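Local coordinates for protein oxalate--CoA ligase (Arabidopsis thaliana, PDB 5IE2) that belongs to the ANL superfamily of AMP-binding enzymes, built from a large N-terminal and a small C-terminal domain, and holds ATP in this model, at residues 19-24 and 229-234; 343-348 and 361-366; 435-440 and 456-461; 107-112 and 128-133; 176-181 and 375-380. All blocks are in the same frame, centred on the assembly; numbering follows the deposited sequence.

Contact 1 of 5, residues 19-24 and 229-234; sequences DRRALS and GAAVTL
Arg21 lays one face of its guanidinium over the methyl group of Ala231. Ala231 CB lies 3.5 Å from Arg21 CZ, above the centre of the flat group. The arginine reaches this place with CG anti to the backbone N (chi1 -172°), followed by a bend at chi3. Arg21 NH1 then gives a hydrogen bond of 2.9 Å to Ser24 OG, which sits 25° out of the guanidinium plane. The same hydroxyl is hydrogen-bonded to Asn30. On the Thr233 side a water accepts from Arg21 NH2 and lies 2.7 Å from Thr233 OG1. The two segments run as parallel strands, 9° apart, in the middle of the mixed sheet 29-32, 21-25, 231-234, 205-207. A classic beta bulge toward strand 29-32 lets Ala22 and Leu23 both face Leu31. Across the pair, Val232 N bonds to Ala22 O at 2.9 Å, and Val232 O takes Ser24 N. Leu234 N reaches Ser24 O at 2.8 Å. On the other face Leu23 and Val232 cross obliquely, with Leu23 CD1 4.0 Å from Val232 CB. Leu23 CD1 also comes within 4.1 Å of Leu234 CG. Val67 and Val70 of helix 67-78 cover Leu23, and Leu222 of helix 215-227 packs on Val232. That helix ends in a Schellman motif at Gly229, just before strand 231-234.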
# COMPACT_ATOMS: atom_id res chain seq x y z
N ASP A 19 -28.30 -4.36 -0.67
CA ASP A 19 -28.39 -5.30 0.45
C ASP A 19 -27.20 -6.30 0.42
O ASP A 19 -27.17 -7.28 1.18
CB ASP A 19 -29.79 -6.02 0.42
CG ASP A 19 -30.54 -6.02 1.81
OD1 ASP A 19 -30.11 -5.36 2.79
OD2 ASP A 19 -31.59 -6.73 1.92
N ARG A 20 -26.19 -6.08 -0.43
CA ARG A 20 -24.99 -6.93 -0.37
C ARG A 20 -24.11 -6.43 0.76
O ARG A 20 -24.09 -5.21 1.05
CB ARG A 20 -24.22 -6.88 -1.69
CG ARG A 20 -25.05 -7.41 -2.87
CD ARG A 20 -24.13 -7.98 -3.91
NE ARG A 20 -23.24 -8.95 -3.26
CZ ARG A 20 -23.28 -10.26 -3.42
NH1 ARG A 20 -24.16 -10.78 -4.27
NH2 ARG A 20 -22.42 -11.04 -2.73
N ARG A 21 -23.35 -7.33 1.37
CA ARG A 21 -22.43 -6.93 2.42
C ARG A 21 -21.33 -6.02 1.84
O ARG A 21 -20.78 -6.29 0.75
CB ARG A 21 -21.81 -8.19 3.07
CG ARG A 21 -20.97 -7.89 4.32
CD ARG A 21 -20.74 -9.19 5.13
NE ARG A 21 -19.94 -10.11 4.34
CZ ARG A 21 -18.60 -10.12 4.34
NH1 ARG A 21 -17.91 -9.23 5.07
NH2 ARG A 21 -17.97 -11.01 3.61
N ALA A 22 -21.00 -4.96 2.60
CA ALA A 22 -19.93 -4.05 2.26
C ALA A 22 -18.75 -4.16 3.23
O ALA A 22 -17.61 -4.25 2.80
CB ALA A 22 -20.45 -2.59 2.25
N LEU A 23 -19.01 -4.10 4.54
CA LEU A 23 -17.96 -3.91 5.54
C LEU A 23 -18.32 -4.64 6.83
O LEU A 23 -19.38 -4.39 7.42
CB LEU A 23 -17.76 -2.40 5.82
CG LEU A 23 -16.60 -2.05 6.77
CD1 LEU A 23 -15.31 -2.38 6.09
CD2 LEU A 23 -16.62 -0.50 7.03
N SER A 24 -17.44 -5.56 7.25
CA SER A 24 -17.61 -6.28 8.51
C SER A 24 -16.43 -6.00 9.39
O SER A 24 -15.34 -5.65 8.90
CB SER A 24 -17.70 -7.81 8.28
OG SER A 24 -18.84 -8.13 7.55
N GLY A 229 -18.82 -3.31 -5.33
CA GLY A 229 -19.97 -3.88 -4.58
C GLY A 229 -19.56 -5.14 -3.81
O GLY A 229 -20.41 -5.92 -3.35
N ALA A 230 -18.24 -5.33 -3.68
CA ALA A 230 -17.66 -6.47 -2.94
C ALA A 230 -17.67 -6.18 -1.44
O ALA A 230 -18.09 -5.09 -1.00
CB ALA A 230 -16.18 -6.77 -3.43
N ALA A 231 -17.16 -7.12 -0.64
CA ALA A 231 -17.10 -6.95 0.82
C ALA A 231 -15.67 -6.95 1.36
O ALA A 231 -14.75 -7.57 0.79
CB ALA A 231 -17.91 -8.07 1.53
N VAL A 232 -15.53 -6.25 2.46
CA VAL A 232 -14.27 -6.09 3.19
C VAL A 232 -14.47 -6.47 4.63
O VAL A 232 -15.43 -6.01 5.22
CB VAL A 232 -13.81 -4.59 3.10
CG1 VAL A 232 -12.54 -4.38 3.88
CG2 VAL A 232 -13.60 -4.19 1.63
N THR A 233 -13.55 -7.23 5.22
CA THR A 233 -13.62 -7.52 6.66
C THR A 233 -12.40 -6.94 7.35
O THR A 233 -11.28 -7.11 6.88
CB THR A 233 -13.68 -9.04 6.93
OG1 THR A 233 -14.89 -9.56 6.34
CG2 THR A 233 -13.64 -9.36 8.48
N LEU A 234 -12.62 -6.22 8.44
CA LEU A 234 -11.52 -5.72 9.27
C LEU A 234 -11.33 -6.68 10.44
O LEU A 234 -12.32 -7.08 11.09
CB LEU A 234 -11.84 -4.31 9.80
CG LEU A 234 -12.31 -3.34 8.69
CD1 LEU A 234 -12.68 -2.00 9.29
CD2 LEU A 234 -11.12 -3.24 7.69
O HOH W 1 -20.79 -7.93 -1.35
O HOH W 2 -14.98 -9.77 3.63

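Contact 2 of 5, residues 343-348 and 361-366; sequences QEMAIL and GEVCIR
Met345 packs over Val363 from the neighbouring antiparallel strand. Met345 CB lies 4.0 Å from Cys364 O. Met345 CG is anti to the backbone N (chi1 -177°), which carries it to 3.7 Å from Val363 CG1. Met345 SD follows the straight chain and stays beside the same methyl, 3.9 Å from Val363 CG1; the chain bends at chi3 beyond SD. Met321, Ser322 and Leu404 also touch this side chain. Ile347 continues the apolar face. Ile347 CD1 is 3.7 Å from Val363 CG2, while Ile347 CG2 presses closely on Gly361, 3.4 Å from Gly361 CA. The two strands belong to an antiparallel, branched sheet in which 361-366 also pairs with 389-392 and 394-398. This is consistent with the distorted beta barrel of ANL N-terminal domains. Val363 lies about 8 Å from the bound ATP, measured from its side chain. Met345-Ile365 and Ile347-Val363 are non-hydrogen-bonded pairs. Glu344-Arg366, Ala346-Cys364 and Leu348-Glu362 are hydrogen-bonded pairs, each with two backbone bonds. Ala346 N meets Cys364 O at 2.9 Å in the carbonyl plane. The opposite face carries Leu348 CD2 at 3.5 Å from Cys364 SG. Further along this face, Glu344 and Arg366 run side by side and form a salt bridge, but the place of Glu344 OE2 is doubtful. Arg366 NH2 also bonds to Phe387 O.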
# COMPACT_ATOMS: atom_id res chain seq x y z
N GLN A 343 -3.05 3.10 -17.77
CA GLN A 343 -2.16 4.23 -17.85
C GLN A 343 -1.03 3.90 -18.77
O GLN A 343 -0.78 2.73 -19.06
CB GLN A 343 -1.62 4.62 -16.49
CG GLN A 343 -0.83 3.45 -15.81
CD GLN A 343 -0.83 3.59 -14.29
OE1 GLN A 343 0.01 4.29 -13.73
NE2 GLN A 343 -1.80 2.95 -13.62
N GLU A 344 -0.36 4.94 -19.27
CA GLU A 344 0.82 4.77 -20.08
C GLU A 344 2.06 4.58 -19.25
O GLU A 344 2.20 5.15 -18.18
CB GLU A 344 1.03 5.99 -20.98
CG GLU A 344 -0.10 6.20 -21.95
CD GLU A 344 0.10 7.46 -22.77
OE1 GLU A 344 0.87 7.38 -23.73
OE2 GLU A 344 -0.53 8.49 -22.45
N MET A 345 2.97 3.80 -19.79
CA MET A 345 4.22 3.56 -19.10
C MET A 345 5.33 3.41 -20.14
O MET A 345 5.14 2.79 -21.20
CB MET A 345 4.10 2.28 -18.26
CG MET A 345 5.33 2.03 -17.46
SD MET A 345 5.08 0.49 -16.49
CE MET A 345 3.48 0.86 -15.64
N ALA A 346 6.50 3.97 -19.85
CA ALA A 346 7.59 3.93 -20.81
C ALA A 346 8.91 3.82 -20.07
O ALA A 346 8.99 4.21 -18.93
CB ALA A 346 7.57 5.14 -21.64
N ILE A 347 9.95 3.30 -20.72
CA ILE A 347 11.26 3.15 -20.10
C ILE A 347 12.17 4.16 -20.79
O ILE A 347 12.34 4.09 -22.00
CB ILE A 347 11.81 1.72 -20.29
CG1 ILE A 347 10.87 0.66 -19.72
CG2 ILE A 347 13.23 1.58 -19.75
CD1 ILE A 347 10.80 0.71 -18.17
N LEU A 348 12.73 5.12 -20.05
CA LEU A 348 13.49 6.21 -20.69
C LEU A 348 14.96 6.22 -20.26
O LEU A 348 15.22 5.99 -19.08
CB LEU A 348 12.87 7.53 -20.28
CG LEU A 348 11.78 8.18 -21.13
CD1 LEU A 348 10.78 7.23 -21.75
CD2 LEU A 348 11.10 9.20 -20.27
N GLY A 361 16.06 1.30 -18.14
CA GLY A 361 15.93 2.75 -18.03
C GLY A 361 14.95 3.08 -16.91
O GLY A 361 14.48 2.20 -16.17
N GLU A 362 14.62 4.36 -16.77
CA GLU A 362 13.73 4.74 -15.70
C GLU A 362 12.28 4.53 -16.12
O GLU A 362 11.89 4.93 -17.23
CB GLU A 362 13.94 6.22 -15.29
CG GLU A 362 13.06 6.66 -14.10
CD GLU A 362 13.35 8.10 -13.69
OE1 GLU A 362 14.04 8.84 -14.47
OE2 GLU A 362 12.91 8.49 -12.60
N VAL A 363 11.48 3.94 -15.24
CA VAL A 363 10.06 3.79 -15.51
C VAL A 363 9.38 5.15 -15.37
O VAL A 363 9.54 5.80 -14.33
CB VAL A 363 9.43 2.77 -14.52
CG1 VAL A 363 7.96 2.58 -14.85
CG2 VAL A 363 10.19 1.44 -14.58
N CYS A 364 8.66 5.59 -16.42
CA CYS A 364 7.84 6.82 -16.36
C CYS A 364 6.38 6.46 -16.67
O CYS A 364 6.14 5.59 -17.50
CB CYS A 364 8.32 7.87 -17.39
SG CYS A 364 10.10 8.24 -17.06
N ILE A 365 5.46 7.16 -16.02
CA ILE A 365 4.04 6.85 -16.17
C ILE A 365 3.24 8.09 -16.53
O ILE A 365 3.65 9.22 -16.28
CB ILE A 365 3.45 6.24 -14.87
CG1 ILE A 365 3.52 7.24 -13.71
CG2 ILE A 365 4.28 4.96 -14.54
CD1 ILE A 365 2.91 6.66 -12.35
N ARG A 366 2.07 7.85 -17.09
CA ARG A 366 1.18 8.95 -17.37
C ARG A 366 -0.23 8.47 -17.34
O ARG A 366 -0.59 7.55 -18.09
CB ARG A 366 1.49 9.55 -18.73
CG ARG A 366 0.45 10.64 -19.07
CD ARG A 366 0.17 10.45 -20.60
NE ARG A 366 0.85 11.46 -21.26
CZ ARG A 366 1.07 11.69 -22.57
NH1 ARG A 366 0.75 10.91 -23.62
NH2 ARG A 366 1.71 12.82 -22.78

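Contact 3 of 5, residues 435-440 and 456-461; sequences DVSQGV and AVIPRE
The hairpin of strands 436-446 and 450-459 forms part of the small C-terminal domain of this ANL enzyme, and this contact lies at its open end. The strands run antiparallel, and strand 487-489 continues the sheet on the side of 450-459. A classic beta bulge interrupts the pairing, because Ser437 and Gln438 both face Ile458. Ile458 O therefore accepts two backbone N-H groups. Ser437 N comes almost head-on to Ile458 O at 2.8 Å. Gln438 N lies in the carbonyl plane, on a lone pair of Ile458 O, at 3.2 Å. Ser437 OG adds a weak third bond. Past the bulge the ladder is regular: Ile458 N bonds to Gln438 O, and Val440 and Ala456 exchange two bonds. Gly439 and Val457 form the non-hydrogen-bonded pair between them. Val440 CG1 stands 4.1 Å from Ala456 CB, and helix 503-510 packs on both residues. Ile458 CD1 comes up to Gln438 CB at 3.9 Å. The rest of the Gln438 side chain leads away. A bend at chi2 (62°) turns OE1 back onto Gly439 N, and NE2 bonds to Gln265. Before the bulge, Arg460 N meets Asp435 O at 2.9 Å, from well above the carbonyl plane. The arginine side chain is extended from CG to NE, and Arg460 CG lies 3.9 Å from Ser437 CB. Its NE makes a weak bond to Pro434 O. At the edge of the guanidinium, in its plane, Arg460 NH2 gives a 2.7 Å bond to a water that also lies 3.2 Å from Val436 O.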
# COMPACT_ATOMS: atom_id res chain seq x y z
N ASP A 435 18.23 -22.24 5.11
CA ASP A 435 18.18 -21.79 6.50
C ASP A 435 17.93 -20.31 6.68
O ASP A 435 18.10 -19.79 7.77
CB ASP A 435 19.48 -22.14 7.23
CG ASP A 435 19.76 -23.62 7.24
OD1 ASP A 435 18.80 -24.41 7.31
OD2 ASP A 435 20.94 -24.00 7.19
N VAL A 436 17.54 -19.61 5.61
CA VAL A 436 17.28 -18.18 5.70
C VAL A 436 15.78 -17.92 5.79
O VAL A 436 15.00 -18.37 4.94
CB VAL A 436 17.89 -17.39 4.49
CG1 VAL A 436 17.43 -15.98 4.51
CG2 VAL A 436 19.42 -17.46 4.51
N SER A 437 15.37 -17.22 6.83
CA SER A 437 13.96 -16.87 6.98
C SER A 437 13.74 -15.48 6.42
O SER A 437 12.67 -15.19 5.84
CB SER A 437 13.53 -16.93 8.44
OG SER A 437 13.57 -15.63 8.98
N GLN A 438 14.72 -14.60 6.61
CA GLN A 438 14.60 -13.28 6.01
C GLN A 438 15.96 -12.77 5.52
O GLN A 438 16.99 -13.15 6.06
CB GLN A 438 13.97 -12.27 6.98
CG GLN A 438 13.73 -10.88 6.35
CD GLN A 438 12.73 -10.90 5.15
OE1 GLN A 438 13.10 -11.23 4.00
NE2 GLN A 438 11.47 -10.50 5.43
N GLY A 439 15.99 -11.93 4.49
CA GLY A 439 17.30 -11.43 4.02
C GLY A 439 17.21 -10.11 3.29
O GLY A 439 16.19 -9.85 2.62
N VAL A 440 18.25 -9.27 3.37
CA VAL A 440 18.20 -7.97 2.69
C VAL A 440 19.61 -7.60 2.26
O VAL A 440 20.57 -7.69 3.04
CB VAL A 440 17.61 -6.82 3.59
CG1 VAL A 440 18.42 -6.69 4.88
CG2 VAL A 440 17.59 -5.48 2.84
N ALA A 456 22.27 -8.66 5.13
CA ALA A 456 21.94 -9.17 6.47
C ALA A 456 20.89 -10.25 6.34
O ALA A 456 19.95 -10.15 5.51
CB ALA A 456 21.44 -8.02 7.36
N VAL A 457 21.04 -11.31 7.13
CA VAL A 457 20.06 -12.37 7.11
C VAL A 457 19.59 -12.71 8.53
O VAL A 457 20.35 -12.58 9.51
CB VAL A 457 20.60 -13.68 6.44
CG1 VAL A 457 21.01 -13.44 5.02
CG2 VAL A 457 21.77 -14.19 7.18
N ILE A 458 18.34 -13.13 8.62
CA ILE A 458 17.77 -13.79 9.78
C ILE A 458 17.66 -15.27 9.52
O ILE A 458 16.94 -15.70 8.57
CB ILE A 458 16.37 -13.22 10.10
CG1 ILE A 458 16.46 -11.73 10.38
CG2 ILE A 458 15.74 -13.97 11.26
CD1 ILE A 458 15.09 -11.10 10.57
N PRO A 459 18.37 -16.08 10.34
CA PRO A 459 18.31 -17.53 10.21
C PRO A 459 16.97 -18.06 10.71
O PRO A 459 16.28 -17.39 11.49
CB PRO A 459 19.52 -18.03 11.04
CG PRO A 459 19.88 -16.90 11.93
CD PRO A 459 19.37 -15.63 11.33
N ARG A 460 16.58 -19.22 10.20
CA ARG A 460 15.39 -19.90 10.68
C ARG A 460 15.66 -20.38 12.09
O ARG A 460 16.79 -20.77 12.41
CB ARG A 460 15.03 -21.08 9.78
CG ARG A 460 14.48 -20.67 8.43
CD ARG A 460 14.25 -21.89 7.58
NE ARG A 460 13.83 -21.45 6.24
CZ ARG A 460 12.59 -21.12 5.91
NH1 ARG A 460 11.61 -21.17 6.82
NH2 ARG A 460 12.31 -20.73 4.66
N GLU A 461 14.62 -20.40 12.92
CA GLU A 461 14.79 -20.81 14.31
C GLU A 461 15.32 -22.24 14.39
O GLU A 461 14.90 -23.13 13.64
CB GLU A 461 13.48 -20.66 15.10
CG GLU A 461 13.61 -19.61 16.22
CD GLU A 461 12.52 -19.71 17.28
OE1 GLU A 461 11.50 -18.98 17.20
OE2 GLU A 461 12.70 -20.53 18.22
O HOH W 3 14.48 -20.90 3.04

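Contact 4 of 5, residues 107-112 and 128-133; sequences LLTSKE and HVTATL
Thr109 and His128 meet at about a right angle in the closely packed half of this contact. His128 NE2 gives its proton to Thr109 OG1 at 2.9 Å, with the oxygen only 4° out of the ring plane. OG1 stands between the backbone N and the carbonyl carbon (chi1 71°). From there Thr109 OG1 gives its own proton to Ser110 O at 2.8 Å. One hydroxyl thus takes a bond from the other strand and gives one within its own segment. The first bond helps to fix the turn of the imidazole ring; the two together help to fix the threonine hydroxyl. Leu107 CD2 lies 4.0 Å from His128 CD2 on the same face of the sheet. On the other face Leu108 and Val129 lie side by side, with Leu108 CD2 3.9 Å from Val129 CB. Met72 and Val76 of helix 67-78 cover Leu108 there. Three backbone bonds join the strands: Val129 N to Leu107 O, Thr109 N to Val129 O, and Ala131 N to Thr109 O. Beyond the Ala131 N to Thr109 O bond the strands part. Lys111 N and Ala131 O are 3.8 Å apart, and a water bridges them. It accepts from Lys111 N and donates to Ala131 O, the latter at 2.6 Å. Lys111 is exposed, and its CB rests 3.3 Å from Thr132 OG1. The strands run parallel with a 37° angle between them. Helix 115-123 connects them and packs on Leu107 and His128, which makes this a beta-alpha-beta crossover within a mostly parallel sheet.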
# COMPACT_ATOMS: atom_id res chain seq x y z
N LEU A 107 -9.06 17.21 13.57
CA LEU A 107 -8.49 15.89 13.86
C LEU A 107 -9.61 14.96 14.27
O LEU A 107 -10.32 15.24 15.24
CB LEU A 107 -7.45 15.96 14.99
CG LEU A 107 -6.98 14.58 15.47
CD1 LEU A 107 -6.22 13.83 14.36
CD2 LEU A 107 -6.09 14.77 16.73
N LEU A 108 -9.81 13.85 13.54
CA LEU A 108 -10.77 12.82 13.97
C LEU A 108 -10.05 11.62 14.57
O LEU A 108 -9.01 11.18 14.04
CB LEU A 108 -11.61 12.33 12.77
CG LEU A 108 -12.44 13.40 12.06
CD1 LEU A 108 -12.95 12.80 10.75
CD2 LEU A 108 -13.60 13.69 13.02
N THR A 109 -10.61 11.08 15.66
CA THR A 109 -10.12 9.85 16.27
C THR A 109 -11.31 9.03 16.75
O THR A 109 -12.45 9.51 16.72
CB THR A 109 -9.19 10.09 17.53
OG1 THR A 109 -10.01 10.56 18.60
CG2 THR A 109 -8.09 11.14 17.28
N SER A 110 -11.03 7.82 17.24
CA SER A 110 -12.04 7.05 17.94
C SER A 110 -12.35 7.71 19.27
O SER A 110 -11.69 8.64 19.71
CB SER A 110 -11.58 5.60 18.21
OG SER A 110 -10.57 5.64 19.22
N LYS A 111 -13.39 7.18 19.92
CA LYS A 111 -13.76 7.67 21.24
C LYS A 111 -12.66 7.39 22.24
O LYS A 111 -12.52 8.14 23.22
CB LYS A 111 -15.05 6.97 21.72
CG LYS A 111 -15.57 7.61 22.98
CD LYS A 111 -16.79 6.90 23.56
CE LYS A 111 -17.42 7.80 24.64
NZ LYS A 111 -17.63 9.19 24.09
N GLU A 112 -11.87 6.33 22.03
CA GLU A 112 -10.77 6.04 22.99
C GLU A 112 -9.66 7.10 22.83
O GLU A 112 -8.92 7.47 23.78
CB GLU A 112 -10.18 4.64 22.78
CG GLU A 112 -11.08 3.47 23.05
CD GLU A 112 -12.01 3.07 21.88
OE1 GLU A 112 -12.01 3.72 20.80
OE2 GLU A 112 -12.74 2.07 22.02
N HIS A 128 -10.58 18.80 17.84
CA HIS A 128 -10.53 17.36 17.94
C HIS A 128 -11.95 16.86 18.12
O HIS A 128 -12.66 17.35 18.99
CB HIS A 128 -9.63 16.93 19.11
CG HIS A 128 -9.76 15.49 19.45
ND1 HIS A 128 -10.19 15.04 20.68
CD2 HIS A 128 -9.60 14.38 18.67
CE1 HIS A 128 -10.26 13.71 20.66
NE2 HIS A 128 -9.89 13.29 19.45
N VAL A 129 -12.36 15.90 17.28
CA VAL A 129 -13.67 15.29 17.37
C VAL A 129 -13.55 13.79 17.34
O VAL A 129 -12.71 13.24 16.61
CB VAL A 129 -14.57 15.77 16.18
CG1 VAL A 129 -15.89 14.96 16.09
CG2 VAL A 129 -14.82 17.28 16.35
N THR A 130 -14.36 13.10 18.13
CA THR A 130 -14.29 11.66 18.16
C THR A 130 -15.48 11.09 17.38
O THR A 130 -16.52 11.74 17.23
CB THR A 130 -14.32 11.09 19.57
OG1 THR A 130 -15.58 11.37 20.20
CG2 THR A 130 -13.17 11.65 20.41
N ALA A 131 -15.29 9.88 16.90
CA ALA A 131 -16.30 9.17 16.10
C ALA A 131 -16.54 7.77 16.65
O ALA A 131 -15.57 7.00 16.86
CB ALA A 131 -15.83 9.12 14.59
N THR A 132 -17.82 7.40 16.83
CA THR A 132 -18.16 6.08 17.37
C THR A 132 -19.40 5.48 16.70
O THR A 132 -20.41 6.15 16.61
CB THR A 132 -18.49 6.13 18.88
OG1 THR A 132 -17.50 6.90 19.54
CG2 THR A 132 -18.52 4.73 19.43
N LEU A 133 -19.30 4.24 16.23
CA LEU A 133 -20.47 3.51 15.71
C LEU A 133 -21.03 2.62 16.78
O LEU A 133 -20.31 1.78 17.32
CB LEU A 133 -20.11 2.66 14.49
CG LEU A 133 -21.32 2.03 13.74
CD1 LEU A 133 -22.19 3.09 13.07
CD2 LEU A 133 -20.82 1.02 12.65
O HOH W 4 -15.03 5.19 18.70

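Contact 5 of 5, residues 176-181 and 375-380; sequences RPKGVP and KNNPEA
Lys375 N gives a nearly straight hydrogen bond to Gly179 O, 3.1 Å long with 167° at the hydrogen, and the donor is tilted from the carbonyl plane. Pro181 flanks this bond, its CD 4.0 Å from Lys375 N. The other half of the contact is made by side chains. Lys178 stretches out to Ala380 at the start of helix 378-384. Lys178 CE presses on the methyl, 3.5 Å from Ala380 CB, which is tight for two carbons. The chain bends at chi4, and Lys178 NZ comes to 3.9 Å from Asn377 ND2, a contact of two donors and not a bond. The two side chains cross there at about a right angle. Asn377 is the N-cap of the helix. With CG anti to the backbone N (chi1 -167°), Asn377 OD1 accepts Ala380 N at 2.9 Å. This donor stands 56° above the amide carbonyl plane. Lys375 turns its CB toward Gly179, but its extended chain then leads away. Its NZ forms a salt bridge with Asp103, bonds to Asp101 O and makes a cation-pi contact with Phe167. Tyr374 touches both Lys178 and Ala380. The Lys178 side chain lies about 6 Å from the bound ATP and about 7 Å from the magnesium ion. The loop that ends in Pro177, Lys178 and Gly179 is consistent with the P-loop-like, phosphate-binding motif of ANL enzymes.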
# COMPACT_ATOMS: atom_id res chain seq x y z
N ARG A 176 13.48 12.13 2.38
CA ARG A 176 12.55 12.59 3.41
C ARG A 176 11.16 12.56 2.77
O ARG A 176 11.02 13.06 1.63
CB ARG A 176 12.91 14.00 3.89
CG ARG A 176 13.72 14.80 2.86
CD ARG A 176 14.45 15.99 3.48
NE ARG A 176 15.48 16.52 2.59
CZ ARG A 176 16.75 16.12 2.60
NH1 ARG A 176 17.15 15.16 3.44
NH2 ARG A 176 17.64 16.66 1.76
N PRO A 177 10.16 11.94 3.47
CA PRO A 177 8.81 11.76 2.88
C PRO A 177 8.29 13.04 2.19
O PRO A 177 8.44 14.16 2.73
CB PRO A 177 7.95 11.38 4.10
CG PRO A 177 8.95 10.63 5.02
CD PRO A 177 10.27 11.36 4.82
N LYS A 178 7.78 12.88 0.96
CA LYS A 178 7.22 14.00 0.19
C LYS A 178 5.70 14.01 0.36
O LYS A 178 5.13 12.93 0.41
CB LYS A 178 7.58 13.88 -1.30
CG LYS A 178 9.01 14.29 -1.70
CD LYS A 178 9.23 13.94 -3.17
CE LYS A 178 10.36 14.73 -3.79
NZ LYS A 178 11.51 15.02 -2.89
N GLY A 179 5.07 15.19 0.39
CA GLY A 179 3.60 15.32 0.46
C GLY A 179 2.88 15.16 -0.87
O GLY A 179 3.18 15.87 -1.85
N VAL A 180 1.90 14.25 -0.91
CA VAL A 180 1.22 13.88 -2.14
C VAL A 180 -0.28 14.13 -2.07
O VAL A 180 -0.97 13.39 -1.41
CB VAL A 180 1.47 12.38 -2.47
CG1 VAL A 180 0.84 12.03 -3.80
CG2 VAL A 180 2.97 12.12 -2.53
N PRO A 181 -0.77 15.14 -2.79
CA PRO A 181 -2.21 15.40 -2.88
C PRO A 181 -2.81 14.58 -4.02
O PRO A 181 -2.26 14.56 -5.12
CB PRO A 181 -2.31 16.90 -3.14
CG PRO A 181 -1.06 17.23 -3.84
CD PRO A 181 0.02 16.21 -3.41
N LYS A 375 3.06 18.73 -3.03
CA LYS A 375 2.65 19.95 -2.36
C LYS A 375 3.87 20.79 -1.98
O LYS A 375 4.79 20.28 -1.34
CB LYS A 375 1.83 19.62 -1.12
CG LYS A 375 1.44 20.85 -0.31
CD LYS A 375 0.71 20.46 0.94
CE LYS A 375 0.10 21.70 1.56
NZ LYS A 375 -0.57 21.37 2.82
N ASN A 376 3.88 22.05 -2.39
CA ASN A 376 4.96 22.96 -1.99
C ASN A 376 6.34 22.37 -2.24
O ASN A 376 7.13 22.17 -1.29
CB ASN A 376 4.84 23.33 -0.50
CG ASN A 376 3.64 24.18 -0.21
OD1 ASN A 376 3.09 24.85 -1.09
ND2 ASN A 376 3.20 24.16 1.06
N ASN A 377 6.59 21.98 -3.48
CA ASN A 377 7.92 21.49 -3.83
C ASN A 377 8.12 21.69 -5.31
O ASN A 377 8.18 20.73 -6.10
CB ASN A 377 8.14 20.03 -3.40
CG ASN A 377 9.60 19.63 -3.48
OD1 ASN A 377 10.38 20.24 -4.23
ND2 ASN A 377 9.99 18.64 -2.69
N PRO A 378 8.23 22.97 -5.70
CA PRO A 378 8.31 23.32 -7.12
C PRO A 378 9.45 22.61 -7.80
O PRO A 378 9.33 22.26 -8.99
CB PRO A 378 8.53 24.84 -7.09
CG PRO A 378 8.97 25.16 -5.70
CD PRO A 378 8.34 24.14 -4.82
N GLU A 379 10.53 22.38 -7.07
CA GLU A 379 11.72 21.71 -7.59
C GLU A 379 11.52 20.21 -7.89
O GLU A 379 11.97 19.71 -8.93
CB GLU A 379 12.89 21.89 -6.64
CG GLU A 379 14.15 21.20 -7.12
CD GLU A 379 15.39 21.67 -6.37
OE1 GLU A 379 15.26 22.56 -5.49
OE2 GLU A 379 16.50 21.16 -6.68
N ALA A 380 10.94 19.48 -6.94
CA ALA A 380 10.59 18.07 -7.16
C ALA A 380 9.62 17.96 -8.35
O ALA A 380 9.71 17.01 -9.13
CB ALA A 380 10.00 17.47 -5.93

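How the contacts relate
Contacts 1, 2 and 4 belong to the large AMP-binding part, contact 3 to the small C-terminal part. Contacts 1 and 4 come from two different sheets, with centres about 23 Å apart and nearest atoms about 7 Å apart. Helix 67-78 packs against both. Contact 4 forms between the two segments of contact 1 along the chain. Contacts 2 and 5 are about 20 Å apart between centres, and helix 378-384 follows strand 361-366. Contact 5 starts inside the span of contact 1, so the two cross. It ends after contact 2. Contact 3 comes last, about 34 Å from contact 2 between centres. Contacts 2 and 5 border the nucleotide site through Val363 and Lys178.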